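Local atomic coordinates of uncharacterized protein (Bacteroides ovatus CL02T12C04, PDB entry 6PTM), a protein that probably hydrolyses carrageenan from chain ends as an exo-acting glycoside hydrolase of family 42. Residues A[133-136]-A[137-141]. Numbering follows the deposited sequence.
Sequences SELE and AVMRG
L135 and M139, one turn apart at the C-terminal end of helix 109-139, make the apolar part of this local contact. The sulfur of M139 lies 4.0 Å (SD) from CG of L135, and the two side chains cross at a slant. With M139 CG anti to its own carbonyl carbon (chi1 -66°), the side chain starts back along the helix: CG lies over L135 O at 3.2 Å, and SD is led on toward L135. Both residues also touch L57 of helix 44-63, so this face joins two helices of the N-terminal helical region. Replacing M139 by alanine would remove the thioether and is likely to leave a gap beside L135 and L57, with I66 also losing its contact.

The charged pair is E136 with R140, whose side chains lie alongside each other and point the same way. E136 OE1 approaches the guanidinium at its edge, near the plane, 3.3 Å from R140 NH2; the N-H points well at the acceptor (160°), but the bond is weak, and doubtful because it belongs to one of two E136 conformers. Carboxylate and guanidinium planes are moderately tilted. E134, by contrast, pairs elsewhere: OE1 forms a salt bridge with K70, and OE2 a long, weak ion pair with R145.

Backbone bonds follow the i to i+4 pattern. V138 N to E134 O (2.9 Å) and M139 N to L135 O (2.8 Å) are short, whereas R140 N to E136 O is longer and more bent (136° at the hydrogen). G141 then takes positive phi, and its N-H to V138 O is one of the two bonds back into the last turn that mark a Schellman motif.

The chemistry therefore implies that the i to i+4 bonds carry the helix to R140 and the positive-phi G141 ends it; the apolar face of L135 and M139 packs against helix 44-63, while the doubtful E136–R140 pair, at the surface, is likely to contribute only modest electrostatic stabilisation.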
ATOM      1  N   SER A 133     -28.834  10.151  14.736  1.00 22.22           N
ATOM      2  CA  SER A 133     -29.254   8.853  15.335  1.00 24.95           C
ATOM      3  C   SER A 133     -28.174   8.302  16.251  1.00 23.10           C
ATOM      4  O   SER A 133     -28.501   7.844  17.363  1.00 20.91           O
ATOM      5  CB  SER A 133     -29.558   7.871  14.290  1.00 29.75           C
ATOM      6  OG  SER A 133     -30.677   8.349  13.608  1.00 43.15           O
ATOM      7  N   GLU A 134     -26.939   8.295  15.777  1.00 20.26           N
ATOM      8  CA  GLU A 134     -25.850   7.714  16.573  1.00 21.81           C
ATOM      9  C   GLU A 134     -25.684   8.529  17.857  1.00 21.38           C
ATOM     10  O   GLU A 134     -25.673   7.932  18.952  1.00 18.08           O
ATOM     11  CB  GLU A 134     -24.516   7.650  15.827  1.00 23.26           C
ATOM     12  CG  GLU A 134     -23.437   6.998  16.696  1.00 24.03           C
ATOM     13  CD  GLU A 134     -22.123   6.674  16.010  1.00 25.63           C
ATOM     14  OE1 GLU A 134     -22.034   6.925  14.817  1.00 25.00           O
ATOM     15  OE2 GLU A 134     -21.166   6.227  16.707  1.00 32.25           O
ATOM     16  N   LEU A 135     -25.513   9.842  17.751  1.00 22.24           N
ATOM     17  CA  LEU A 135     -25.237  10.672  18.953  1.00 22.47           C
ATOM     18  C   LEU A 135     -26.410  10.603  19.956  1.00 21.79           C
ATOM     19  O   LEU A 135     -26.115  10.567  21.174  1.00 25.48           O
ATOM     20  CB  LEU A 135     -24.938  12.101  18.500  1.00 23.51           C
ATOM     21  CG  LEU A 135     -24.364  13.027  19.565  1.00 25.15           C
ATOM     22  CD1 LEU A 135     -23.166  12.416  20.280  1.00 23.24           C
ATOM     23  CD2 LEU A 135     -23.996  14.376  18.942  1.00 25.11           C
ATOM     24  N   GLU A 136     -27.658  10.590  19.500  1.00 21.86           N
ATOM     25  CA  GLU A 136     -28.824  10.480  20.422  0.50 23.09           C
ATOM     26  C   GLU A 136     -28.744   9.149  21.183  1.00 23.51           C
ATOM     27  O   GLU A 136     -28.997   9.174  22.390  1.00 24.18           O
ATOM     28  CB  GLU A 136     -30.131  10.638  19.657  0.50 24.09           C
ATOM     29  CG  GLU A 136     -30.314  12.035  19.088  0.50 25.08           C
ATOM     30  CD  GLU A 136     -31.405  12.856  19.753  0.50 24.59           C
ATOM     31  OE1 GLU A 136     -31.566  12.728  20.998  0.50 26.81           O
ATOM     32  OE2 GLU A 136     -32.077  13.615  19.031  0.50 20.72           O
ATOM     33  N   ALA A 137     -28.341   8.055  20.536  1.00 21.14           N
ATOM     34  CA  ALA A 137     -28.139   6.750  21.192  1.00 19.96           C
ATOM     35  C   ALA A 137     -26.991   6.839  22.199  1.00 20.41           C
ATOM     36  O   ALA A 137     -27.096   6.224  23.281  1.00 21.99           O
ATOM     37  CB  ALA A 137     -27.895   5.682  20.145  1.00 19.37           C
ATOM     38  N   VAL A 138     -25.890   7.486  21.816  1.00 19.34           N
ATOM     39  CA  VAL A 138     -24.738   7.674  22.728  1.00 20.26           C
ATOM     40  C   VAL A 138     -25.203   8.504  23.940  1.00 21.64           C
ATOM     41  O   VAL A 138     -24.869   8.125  25.069  1.00 20.98           O
ATOM     42  CB  VAL A 138     -23.538   8.313  22.025  1.00 20.16           C
ATOM     43  CG1 VAL A 138     -22.482   8.704  23.038  1.00 20.99           C
ATOM     44  CG2 VAL A 138     -22.950   7.389  20.955  1.00 20.72           C
ATOM     45  N   MET A 139     -25.963   9.568  23.735  1.00 21.36           N
ATOM     46  CA  MET A 139     -26.391  10.436  24.862  1.00 23.38           C
ATOM     47  C   MET A 139     -27.314   9.651  25.797  1.00 23.04           C
ATOM     48  O   MET A 139     -27.255   9.900  26.978  1.00 24.55           O
ATOM     49  CB  MET A 139     -27.069  11.705  24.362  1.00 24.84           C
ATOM     50  CG  MET A 139     -26.106  12.584  23.610  1.00 25.81           C
ATOM     51  SD  MET A 139     -26.973  13.738  22.564  1.00 31.89           S
ATOM     52  CE  MET A 139     -27.527  14.872  23.842  1.00 28.59           C
ATOM     53  N   ARG A 140     -28.059   8.671  25.302  1.00 23.86           N
ATOM     54  CA  ARG A 140     -29.006   7.868  26.119  1.00 25.57           C
ATOM     55  C   ARG A 140     -28.353   6.636  26.720  1.00 24.33           C
ATOM     56  O   ARG A 140     -29.084   5.829  27.236  1.00 27.21           O
ATOM     57  CB  ARG A 140     -30.175   7.395  25.260  1.00 26.99           C
ATOM     58  CG  ARG A 140     -31.053   8.558  24.831  1.00 31.05           C
ATOM     59  CD  ARG A 140     -32.169   8.187  23.867  1.00 33.39           C
ATOM     60  NE  ARG A 140     -32.541   9.473  23.298  1.00 38.81           N
ATOM     61  CZ  ARG A 140     -33.443  10.312  23.821  1.00 40.69           C
ATOM     62  NH1 ARG A 140     -34.126   9.979  24.907  1.00 42.97           N
ATOM     63  NH2 ARG A 140     -33.678  11.476  23.237  1.00 37.55           N
ATOM     64  N   GLY A 141     -27.061   6.430  26.539  1.00 21.75           N
ATOM     65  CA  GLY A 141     -26.367   5.278  27.128  1.00 21.32           C
ATOM     66  C   GLY A 141     -26.642   3.985  26.391  1.00 22.53           C
ATOM     67  O   GLY A 141     -26.314   2.942  26.963  1.00 22.91           O
TER